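Local coordinates for phosphate binding protein (Planctomyces limnophilus, PDB 4JWO) that probably binds phosphate as the PstS-type solute receptor of a system that carries the ion across the cytoplasmic membrane, at residues G67-F72 / T199-T204; K104-E109 / A124-A129; N152-C157 / G182-P187; I166-S171 / V206-A211. All coordinates share one frame; numbering follows the deposited sequence.

Interaction 1 of 4, residues G67-F72 / T199-T204; sequences GSSTVF and TFDYFT. With SO4 (sulfate ion), chain B.
Ser69 and Asp201 reach for each other across the interlobe cleft of this type II periplasmic-binding-protein fold, from the loop that follows strand 61-67 and from helix 198-208. Ser69 points its OG between its own backbone N and carbonyl carbon (chi1 67°), which aims the hydroxyl at the helix. Ser69 OG donates to Asp201 OD2 at 2.6 Å, on the anti lone pair, the one facing away from the other carboxylate oxygen. That second oxygen, OD1, has a long, weak ion pair with Lys212. With an alanine here instead of Asp201, the Ser69 hydroxyl would probably lose its acceptor, and with it would go the one hydrogen bond that ties 67-72 to 199-204. Beside this polar link the meeting is apolar and slight: the Thr70 methyl CG2 comes within 4.2 Å of Tyr202 CB, while the Tyr202 ring runs off to hydrogen-bond Pro281 O through its hydroxyl.

The same loop cradles a sulfate, probably from the crystallisation liquor and sitting much as a phosphate might. Ser69 N donates to sulfate O4 at 3.2 Å (153° at the hydrogen), and Ser68 OG lies 3.0 Å from sulfate O2; Ser116 OG and Thr98 OG1 also hydrogen-bond the ion. Asp201 keeps its carboxylate turned to Ser69, with only its CB near the anion, 4.0 Å from sulfate O1. The loop itself is pinned by an ST turn, in which Ser68 OG accepts from Thr70 N at 2.9 Å.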
# COMPACT_ATOMS: atom_id res chain seq x y z
N GLY A 67 -1.96 -3.70 12.48
CA GLY A 67 -2.52 -3.01 11.34
C GLY A 67 -2.37 -3.73 10.02
O GLY A 67 -2.24 -4.95 9.96
N SER A 68 -2.37 -2.91 8.97
CA SER A 68 -2.35 -3.30 7.56
C SER A 68 -1.15 -4.15 7.16
O SER A 68 -0.03 -3.93 7.63
CB SER A 68 -2.35 -2.01 6.73
OG SER A 68 -2.20 -2.26 5.35
N SER A 69 -1.37 -5.12 6.27
CA SER A 69 -0.25 -5.82 5.65
C SER A 69 0.61 -4.85 4.84
O SER A 69 1.81 -5.10 4.64
CB SER A 69 -0.75 -6.96 4.76
OG SER A 69 -1.46 -6.41 3.65
N THR A 70 0.03 -3.76 4.34
CA THR A 70 0.84 -2.82 3.58
C THR A 70 1.64 -1.84 4.43
O THR A 70 2.65 -1.32 3.98
CB THR A 70 0.02 -2.07 2.49
OG1 THR A 70 -1.05 -1.35 3.09
CG2 THR A 70 -0.55 -3.06 1.49
N VAL A 71 1.20 -1.61 5.66
CA VAL A 71 1.97 -0.76 6.56
C VAL A 71 2.99 -1.61 7.34
O VAL A 71 4.03 -1.11 7.74
CB VAL A 71 1.06 0.06 7.49
CG1 VAL A 71 1.89 0.99 8.40
CG2 VAL A 71 0.06 0.87 6.65
N PHE A 72 2.70 -2.91 7.48
CA PHE A 72 3.60 -3.87 8.15
C PHE A 72 5.09 -3.72 7.79
O PHE A 72 5.93 -3.68 8.69
CB PHE A 72 3.13 -5.32 7.91
CG PHE A 72 3.85 -6.36 8.74
CD1 PHE A 72 3.48 -6.61 10.04
CD2 PHE A 72 4.85 -7.14 8.18
CE1 PHE A 72 4.12 -7.59 10.80
CE2 PHE A 72 5.50 -8.12 8.93
CZ PHE A 72 5.13 -8.34 10.25
N THR A 199 1.30 -6.33 -1.51
CA THR A 199 0.97 -6.00 -2.88
C THR A 199 -0.31 -6.71 -3.34
O THR A 199 -1.20 -6.09 -3.94
CB THR A 199 2.15 -6.34 -3.80
OG1 THR A 199 3.30 -5.61 -3.36
CG2 THR A 199 1.84 -5.97 -5.23
N PHE A 200 -0.39 -8.01 -3.04
CA PHE A 200 -1.60 -8.79 -3.33
C PHE A 200 -2.82 -8.19 -2.65
O PHE A 200 -3.86 -7.99 -3.29
CB PHE A 200 -1.41 -10.23 -2.84
CG PHE A 200 -2.59 -11.13 -3.08
CD1 PHE A 200 -2.69 -11.86 -4.26
CD2 PHE A 200 -3.58 -11.26 -2.12
CE1 PHE A 200 -3.77 -12.72 -4.47
CE2 PHE A 200 -4.67 -12.11 -2.33
CZ PHE A 200 -4.75 -12.83 -3.52
N ASP A 201 -2.70 -7.92 -1.36
CA ASP A 201 -3.81 -7.36 -0.58
C ASP A 201 -4.30 -6.05 -1.18
O ASP A 201 -5.51 -5.82 -1.28
CB ASP A 201 -3.42 -7.17 0.89
CG ASP A 201 -3.36 -8.48 1.65
OD1 ASP A 201 -3.78 -9.52 1.09
OD2 ASP A 201 -2.89 -8.47 2.81
N TYR A 202 -3.38 -5.18 -1.58
CA TYR A 202 -3.77 -3.88 -2.14
C TYR A 202 -4.45 -4.06 -3.50
O TYR A 202 -5.58 -3.59 -3.71
CB TYR A 202 -2.53 -2.98 -2.25
CG TYR A 202 -2.76 -1.57 -2.76
CD1 TYR A 202 -4.04 -1.07 -2.98
CD2 TYR A 202 -1.68 -0.73 -3.03
CE1 TYR A 202 -4.24 0.23 -3.46
CE2 TYR A 202 -1.87 0.56 -3.51
CZ TYR A 202 -3.14 1.03 -3.71
OH TYR A 202 -3.35 2.31 -4.19
N PHE A 203 -3.79 -4.75 -4.41
CA PHE A 203 -4.32 -4.92 -5.76
C PHE A 203 -5.69 -5.57 -5.73
O PHE A 203 -6.64 -5.09 -6.34
CB PHE A 203 -3.36 -5.76 -6.60
CG PHE A 203 -3.76 -5.87 -8.04
CD1 PHE A 203 -3.48 -4.83 -8.92
CD2 PHE A 203 -4.43 -6.99 -8.50
CE1 PHE A 203 -3.85 -4.92 -10.26
CE2 PHE A 203 -4.80 -7.09 -9.83
CZ PHE A 203 -4.51 -6.04 -10.71
N THR A 204 -5.81 -6.68 -5.00
CA THR A 204 -7.10 -7.36 -4.96
C THR A 204 -8.18 -6.53 -4.28
O THR A 204 -9.33 -6.54 -4.73
CB THR A 204 -7.00 -8.76 -4.30
OG1 THR A 204 -6.59 -8.62 -2.93
CG2 THR A 204 -6.03 -9.63 -5.05
S SO4 B . -5.41 -4.11 4.65
O1 SO4 B . -5.35 -4.57 3.27
O2 SO4 B . -5.07 -2.69 4.75
O3 SO4 B . -6.76 -4.30 5.14
O4 SO4 B . -4.44 -4.88 5.44

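Interaction 2 of 4, residues K104-E109 / A124-A129; sequences KFIAEE and AAECKA
Ile106 meets Cys127 and Glu126 where helix 98-106 packs against helix 121-129 in the first lobe. Helix 98-106 links strands 89-93 and 112-115, which flank strand 61-67, parallel to it, in a beta-alpha-beta crossover; helix 121-129 follows strand 112-115. The backbones come near here, with the CA atoms of Ile106 and Cys127 5.7 Å apart. No hydrogen bond crosses; the contact is packing, with one sulfur-aromatic approach.

At its centre, Ile106 CG1 rests 3.8 Å from Cys127 SG. The same sulfur also lies beside the Phe105 ring, whose CD2 is 4.0 Å from SG. It approaches the rim of the ring, 80° off the ring normal, so this is an edge-on sulfur-aromatic contact and not a stack over the face. Ile106 has CG1 opposite its carbonyl carbon (chi1 -70°), which turns both branches toward the second helix. There the side chain of Glu126 crosses it at about a right angle, and both its CB and its carboxylate oxygen OE1 lie against the Ile106 branches: Ile106 CD1 touches Glu126 CB at 3.8 Å, and Glu126 OE1 is 3.7 Å from Ile106 CG2.

One shell further out, Ile132 covers Cys127 and Lys130 touches Ile106, both from the loop after the second helix. The first helix ends just past Ile106 in a Schellman motif. Glu108 takes a positive phi of 60°, and two bonds reach back into the last turn: Glu108 N to Phe105 O at 3.0 Å, and Glu109 N to Lys104 O at 2.9 Å.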
# COMPACT_ATOMS: atom_id res chain seq x y z
N LYS A 104 -8.82 -3.77 17.32
CA LYS A 104 -8.00 -3.88 18.52
C LYS A 104 -7.67 -2.52 19.09
O LYS A 104 -7.49 -2.36 20.29
CB LYS A 104 -6.71 -4.66 18.21
CG LYS A 104 -6.94 -6.08 17.72
CD LYS A 104 -5.78 -6.98 18.12
CE LYS A 104 -5.92 -8.38 17.54
NZ LYS A 104 -4.83 -9.29 17.99
N PHE A 105 -7.57 -1.53 18.21
CA PHE A 105 -7.33 -0.15 18.59
C PHE A 105 -8.49 0.35 19.43
O PHE A 105 -8.30 0.94 20.49
CB PHE A 105 -7.20 0.69 17.32
CG PHE A 105 -6.66 2.08 17.54
CD1 PHE A 105 -5.33 2.28 17.87
CD2 PHE A 105 -7.47 3.19 17.36
CE1 PHE A 105 -4.82 3.57 18.04
CE2 PHE A 105 -6.97 4.48 17.53
CZ PHE A 105 -5.64 4.67 17.87
N ILE A 106 -9.70 0.10 18.94
CA ILE A 106 -10.92 0.50 19.64
C ILE A 106 -11.07 -0.28 20.95
O ILE A 106 -11.53 0.27 21.96
CB ILE A 106 -12.17 0.31 18.74
CG1 ILE A 106 -12.16 1.34 17.62
CG2 ILE A 106 -13.46 0.42 19.55
CD1 ILE A 106 -12.99 0.94 16.41
N ALA A 107 -10.67 -1.55 20.95
CA ALA A 107 -10.71 -2.38 22.15
C ALA A 107 -9.55 -2.06 23.11
O ALA A 107 -9.45 -2.66 24.19
CB ALA A 107 -10.71 -3.86 21.78
N GLU A 108 -8.70 -1.12 22.70
CA GLU A 108 -7.57 -0.65 23.51
C GLU A 108 -6.59 -1.75 23.88
O GLU A 108 -6.09 -1.81 25.01
CB GLU A 108 -8.07 0.08 24.76
CG GLU A 108 -8.88 1.33 24.44
CD GLU A 108 -9.15 2.19 25.66
OE1 GLU A 108 -10.06 1.86 26.44
OE2 GLU A 108 -8.44 3.21 25.83
N GLU A 109 -6.30 -2.62 22.92
CA GLU A 109 -5.41 -3.75 23.13
C GLU A 109 -4.06 -3.55 22.44
O GLU A 109 -3.18 -4.41 22.52
CB GLU A 109 -6.09 -5.05 22.67
CG GLU A 109 -7.32 -5.42 23.50
CD GLU A 109 -8.27 -6.36 22.78
OE1 GLU A 109 -8.11 -6.56 21.56
OE2 GLU A 109 -9.19 -6.89 23.45
N ALA A 124 -14.21 5.99 13.77
CA ALA A 124 -13.96 7.23 14.49
C ALA A 124 -14.98 7.44 15.61
O ALA A 124 -14.62 7.85 16.71
CB ALA A 124 -13.96 8.41 13.54
N ALA A 125 -16.24 7.16 15.32
CA ALA A 125 -17.29 7.31 16.33
C ALA A 125 -17.11 6.31 17.46
O ALA A 125 -17.34 6.64 18.62
CB ALA A 125 -18.67 7.16 15.70
N GLU A 126 -16.69 5.09 17.13
CA GLU A 126 -16.43 4.07 18.16
C GLU A 126 -15.28 4.52 19.04
O GLU A 126 -15.28 4.29 20.25
CB GLU A 126 -16.13 2.70 17.54
CG GLU A 126 -17.33 2.01 16.90
CD GLU A 126 -17.11 0.53 16.64
OE1 GLU A 126 -16.36 -0.12 17.40
OE2 GLU A 126 -17.70 0.01 15.67
N CYS A 127 -14.29 5.17 18.43
CA CYS A 127 -13.17 5.72 19.17
C CYS A 127 -13.63 6.82 20.12
O CYS A 127 -13.34 6.78 21.32
CB CYS A 127 -12.10 6.26 18.22
SG CYS A 127 -11.10 4.96 17.47
N LYS A 128 -14.36 7.79 19.59
CA LYS A 128 -14.83 8.92 20.40
C LYS A 128 -15.69 8.45 21.56
O LYS A 128 -15.55 8.97 22.67
CB LYS A 128 -15.59 9.94 19.55
CG LYS A 128 -14.71 10.75 18.61
CD LYS A 128 -15.39 12.03 18.15
CE LYS A 128 -15.43 13.07 19.26
NZ LYS A 128 -15.17 14.44 18.75
N ALA A 129 -16.55 7.47 21.31
CA ALA A 129 -17.44 6.95 22.35
C ALA A 129 -16.66 6.38 23.53
O ALA A 129 -17.16 6.35 24.65
CB ALA A 129 -18.36 5.89 21.78

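Interaction 3 of 4, residues N152-C157 / G182-P187; sequences NTFAEC and GWPDEP
Phe154 sets its ring edge on Trp183 and one face under Pro184, and the tight part of the contact is gathered round this ring. Its edge meets the face of the indole in a T-shaped arrangement, planes at 61°, with Phe154 CD1 3.6 Å from Trp183 CD2. Ala155 CB lies over the same indole face, 3.8 Å from Trp183 CH2. Phe154 can dip onto the indole because its CG takes the crowded position between backbone N and carbonyl carbon (chi1 61°). Pro184 CD stands 3.6 Å from the Phe154 ring centroid in a CH-pi contact, and Asn152 OD1 covers the opposite face while closing an Asx turn by accepting from Phe154 N at 3.1 Å. Replacing Trp183 by a leucine would probably open a gap and leave the Phe154 edge and the Ala155 methyl without the indole face they pack on.

The looser side is the partly exposed outer margin of Phe154 and Pro184. Trp176 meets Phe154 edge-to-face. The two loops lie at the far end of the second lobe: 152-157 joins strand 134-148 to strand 157-159, where Cys157 is disulfide-bonded to Cys266, and 182-187 leads from helix 160-167 into strand 189-192.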
# COMPACT_ATOMS: atom_id res chain seq x y z
N ASN A 152 2.83 -4.76 -26.81
CA ASN A 152 1.37 -4.64 -26.71
C ASN A 152 0.96 -3.19 -26.92
O ASN A 152 1.27 -2.33 -26.10
CB ASN A 152 0.94 -5.12 -25.31
CG ASN A 152 -0.57 -5.16 -25.12
OD1 ASN A 152 -1.31 -4.38 -25.71
ND2 ASN A 152 -1.02 -6.07 -24.26
N THR A 153 0.26 -2.90 -28.02
CA THR A 153 -0.17 -1.53 -28.28
C THR A 153 -1.68 -1.36 -28.20
O THR A 153 -2.20 -0.27 -28.49
CB THR A 153 0.30 -1.05 -29.66
OG1 THR A 153 -0.16 -1.97 -30.65
CG2 THR A 153 1.83 -0.96 -29.70
N PHE A 154 -2.38 -2.41 -27.80
CA PHE A 154 -3.84 -2.37 -27.74
C PHE A 154 -4.38 -2.19 -26.32
O PHE A 154 -5.50 -1.70 -26.15
CB PHE A 154 -4.46 -3.61 -28.40
CG PHE A 154 -4.07 -4.91 -27.75
CD1 PHE A 154 -4.77 -5.40 -26.67
CD2 PHE A 154 -2.96 -5.62 -28.20
CE1 PHE A 154 -4.40 -6.58 -26.05
CE2 PHE A 154 -2.59 -6.81 -27.60
CZ PHE A 154 -3.31 -7.29 -26.52
N ALA A 155 -3.62 -2.61 -25.31
CA ALA A 155 -4.09 -2.50 -23.92
C ALA A 155 -3.41 -1.38 -23.14
O ALA A 155 -3.22 -1.49 -21.93
CB ALA A 155 -3.93 -3.83 -23.19
N GLU A 156 -3.07 -0.30 -23.83
CA GLU A 156 -2.31 0.79 -23.21
C GLU A 156 -3.07 1.54 -22.12
O GLU A 156 -2.47 2.13 -21.22
CB GLU A 156 -1.76 1.75 -24.27
CG GLU A 156 -0.75 1.06 -25.16
CD GLU A 156 -0.07 2.02 -26.11
OE1 GLU A 156 -0.50 3.19 -26.16
OE2 GLU A 156 0.89 1.60 -26.79
N CYS A 157 -4.40 1.52 -22.22
CA CYS A 157 -5.27 2.07 -21.18
C CYS A 157 -6.32 1.02 -20.84
O CYS A 157 -6.93 0.45 -21.74
CB CYS A 157 -5.95 3.35 -21.66
SG CYS A 157 -7.03 3.99 -20.33
N GLY A 182 -12.80 -6.91 -29.75
CA GLY A 182 -11.87 -6.66 -30.82
C GLY A 182 -10.41 -6.90 -30.50
O GLY A 182 -9.59 -7.00 -31.41
N TRP A 183 -10.07 -7.01 -29.22
CA TRP A 183 -8.68 -7.27 -28.84
C TRP A 183 -8.26 -8.65 -29.35
O TRP A 183 -9.11 -9.51 -29.60
CB TRP A 183 -8.51 -7.16 -27.32
CG TRP A 183 -8.38 -5.76 -26.82
CD1 TRP A 183 -8.44 -4.62 -27.56
CD2 TRP A 183 -8.18 -5.36 -25.46
NE1 TRP A 183 -8.27 -3.52 -26.74
CE2 TRP A 183 -8.11 -3.95 -25.45
CE3 TRP A 183 -8.03 -6.05 -24.25
CZ2 TRP A 183 -7.91 -3.21 -24.28
CZ3 TRP A 183 -7.84 -5.33 -23.08
CH2 TRP A 183 -7.77 -3.92 -23.11
N PRO A 184 -6.95 -8.86 -29.53
CA PRO A 184 -6.49 -10.11 -30.15
C PRO A 184 -6.95 -11.38 -29.45
O PRO A 184 -7.02 -11.47 -28.22
CB PRO A 184 -4.96 -9.99 -30.10
CG PRO A 184 -4.72 -8.51 -30.17
CD PRO A 184 -5.85 -7.89 -29.38
N ASP A 185 -7.27 -12.37 -30.28
CA ASP A 185 -7.62 -13.71 -29.83
C ASP A 185 -6.34 -14.43 -29.42
O ASP A 185 -5.90 -15.39 -30.06
CB ASP A 185 -8.33 -14.45 -30.97
CG ASP A 185 -8.76 -15.85 -30.59
OD1 ASP A 185 -8.96 -16.10 -29.38
OD2 ASP A 185 -8.89 -16.71 -31.48
N GLU A 186 -5.72 -13.94 -28.35
CA GLU A 186 -4.42 -14.43 -27.91
C GLU A 186 -4.44 -14.57 -26.40
O GLU A 186 -5.13 -13.82 -25.72
CB GLU A 186 -3.33 -13.41 -28.28
CG GLU A 186 -3.19 -13.14 -29.78
CD GLU A 186 -2.61 -14.31 -30.55
OE1 GLU A 186 -2.08 -15.25 -29.92
OE2 GLU A 186 -2.69 -14.29 -31.81
N PRO A 187 -3.68 -15.53 -25.87
CA PRO A 187 -3.71 -15.75 -24.42
C PRO A 187 -3.16 -14.58 -23.63
O PRO A 187 -2.21 -13.92 -24.06
CB PRO A 187 -2.79 -16.97 -24.23
CG PRO A 187 -2.72 -17.63 -25.56
CD PRO A 187 -2.84 -16.53 -26.57

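Interaction 4 of 4, residues I166-S171 / V206-A211; sequences IWAADS and VINGKA
Asn208 swings its CG away from its own carbonyl carbon and beside its backbone N (chi1 -65°), which lays the amide against the end of helix 160-167, at Trp167 and Ala168. Trp167 makes the same choice (chi1 -75°): its CB stays 4.1 Å from Asn208 OD1, but the indole runs off the other way, into edge-to-face contacts with Phe203, Tyr218 and Tyr240. What Trp167 offers Asn208 is its backbone. Asn208 ND2 donates to Trp167 O at 3.3 Å, a weak bond bent to 138° at the hydrogen. The amide's firmer partners lie outside the two segments, ND2 giving to Ser213 O and OD1 accepting from Asn164 ND2, so the group is held at both ends. Its oxygen also lies 3.5 Å from Ala168 CA.

The arrangement joins the C-terminal ends of two helices in the second lobe, 160-167 and 198-208, and the weak bond reaches a carbonyl of the last turn of the first. Past that end, Ala168 leaves helical angles and opens a type I beta turn, closed by Ser171 N donating to Ala168 O at 2.9 Å. On the partner side the chain breaks away at Gly209, which has a positive phi.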
# COMPACT_ATOMS: atom_id res chain seq x y z
N ILE A 166 -10.55 -9.68 -15.48
CA ILE A 166 -9.40 -10.58 -15.62
C ILE A 166 -9.05 -11.28 -14.30
O ILE A 166 -8.81 -12.49 -14.28
CB ILE A 166 -8.16 -9.80 -16.09
CG1 ILE A 166 -8.35 -9.31 -17.53
CG2 ILE A 166 -6.92 -10.67 -16.01
CD1 ILE A 166 -7.36 -8.27 -17.94
N TRP A 167 -9.03 -10.52 -13.21
CA TRP A 167 -8.44 -10.99 -11.96
C TRP A 167 -9.40 -11.53 -10.91
O TRP A 167 -8.95 -12.10 -9.91
CB TRP A 167 -7.61 -9.87 -11.32
CG TRP A 167 -6.30 -9.64 -12.00
CD1 TRP A 167 -6.00 -8.66 -12.89
CD2 TRP A 167 -5.10 -10.43 -11.85
NE1 TRP A 167 -4.69 -8.77 -13.29
CE2 TRP A 167 -4.12 -9.86 -12.67
CE3 TRP A 167 -4.77 -11.56 -11.09
CZ2 TRP A 167 -2.82 -10.36 -12.76
CZ3 TRP A 167 -3.49 -12.07 -11.18
CH2 TRP A 167 -2.52 -11.47 -12.00
N ALA A 168 -10.70 -11.36 -11.12
CA ALA A 168 -11.68 -11.72 -10.09
C ALA A 168 -11.57 -13.18 -9.71
O ALA A 168 -11.13 -14.01 -10.51
CB ALA A 168 -13.09 -11.44 -10.57
N ALA A 169 -12.00 -13.47 -8.49
CA ALA A 169 -11.98 -14.82 -7.94
C ALA A 169 -12.64 -15.83 -8.87
O ALA A 169 -12.21 -16.98 -8.92
CB ALA A 169 -12.67 -14.83 -6.59
N ASP A 170 -13.68 -15.41 -9.58
CA ASP A 170 -14.43 -16.30 -10.45
C ASP A 170 -14.12 -16.07 -11.93
O ASP A 170 -14.83 -16.59 -12.79
CB ASP A 170 -15.93 -16.14 -10.22
CG ASP A 170 -16.47 -14.79 -10.69
OD1 ASP A 170 -15.75 -13.77 -10.60
OD2 ASP A 170 -17.63 -14.75 -11.16
N SER A 171 -13.08 -15.31 -12.23
CA SER A 171 -12.73 -15.06 -13.63
C SER A 171 -12.05 -16.26 -14.27
O SER A 171 -11.12 -16.85 -13.70
CB SER A 171 -11.80 -13.86 -13.77
OG SER A 171 -11.44 -13.72 -15.13
N VAL A 206 -8.62 -3.24 -4.28
CA VAL A 206 -9.15 -2.12 -5.06
C VAL A 206 -9.62 -2.53 -6.45
O VAL A 206 -10.44 -1.83 -7.06
CB VAL A 206 -8.19 -0.92 -5.12
CG1 VAL A 206 -7.87 -0.46 -3.69
CG2 VAL A 206 -6.91 -1.27 -5.90
N ILE A 207 -9.15 -3.68 -6.92
CA ILE A 207 -9.59 -4.19 -8.22
C ILE A 207 -10.78 -5.14 -8.10
O ILE A 207 -11.74 -5.05 -8.87
CB ILE A 207 -8.43 -4.89 -8.98
CG1 ILE A 207 -7.32 -3.89 -9.31
CG2 ILE A 207 -8.95 -5.55 -10.25
CD1 ILE A 207 -7.81 -2.63 -10.05
N ASN A 208 -10.74 -6.03 -7.10
CA ASN A 208 -11.81 -7.01 -6.95
C ASN A 208 -12.81 -6.70 -5.85
O ASN A 208 -13.96 -7.13 -5.91
CB ASN A 208 -11.22 -8.41 -6.72
CG ASN A 208 -10.45 -8.90 -7.91
OD1 ASN A 208 -10.71 -8.49 -9.04
ND2 ASN A 208 -9.49 -9.79 -7.68
N GLY A 209 -12.38 -5.95 -4.84
CA GLY A 209 -13.24 -5.66 -3.71
C GLY A 209 -12.73 -6.10 -2.35
O GLY A 209 -11.66 -6.70 -2.23
N LYS A 210 -13.52 -5.80 -1.32
CA LYS A 210 -13.13 -6.03 0.07
C LYS A 210 -12.83 -7.49 0.39
O LYS A 210 -12.10 -7.78 1.34
CB LYS A 210 -14.20 -5.48 1.02
N ALA A 211 -13.39 -8.41 -0.39
CA ALA A 211 -13.15 -9.84 -0.19
C ALA A 211 -11.66 -10.18 -0.30
O ALA A 211 -11.22 -11.21 0.20
CB ALA A 211 -13.95 -10.67 -1.17

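In the fold
Along the chain, interaction 2 closes before 3 and 4 open; 2 and 3 fall within the span between the segments of interaction 1, and 4 interlaces with both 1 and 3. The centre of interaction 1 lies about 5 Å from the chain's centre, where the lobes face each other and the sulfate sits in the cleft of a two-lobed binding protein. Interaction 2 sits in the first lobe, its centre about 22 Å from that of interaction 1. Interactions 3 and 4 belong to the second lobe, 21 Å apart between centres. Helix 198-208 serves both 1 and 4, which touch through Phe203 and Trp167. Interactions 2 and 3 lie on opposite sides of the chain's centre, their centres about 48 Å apart.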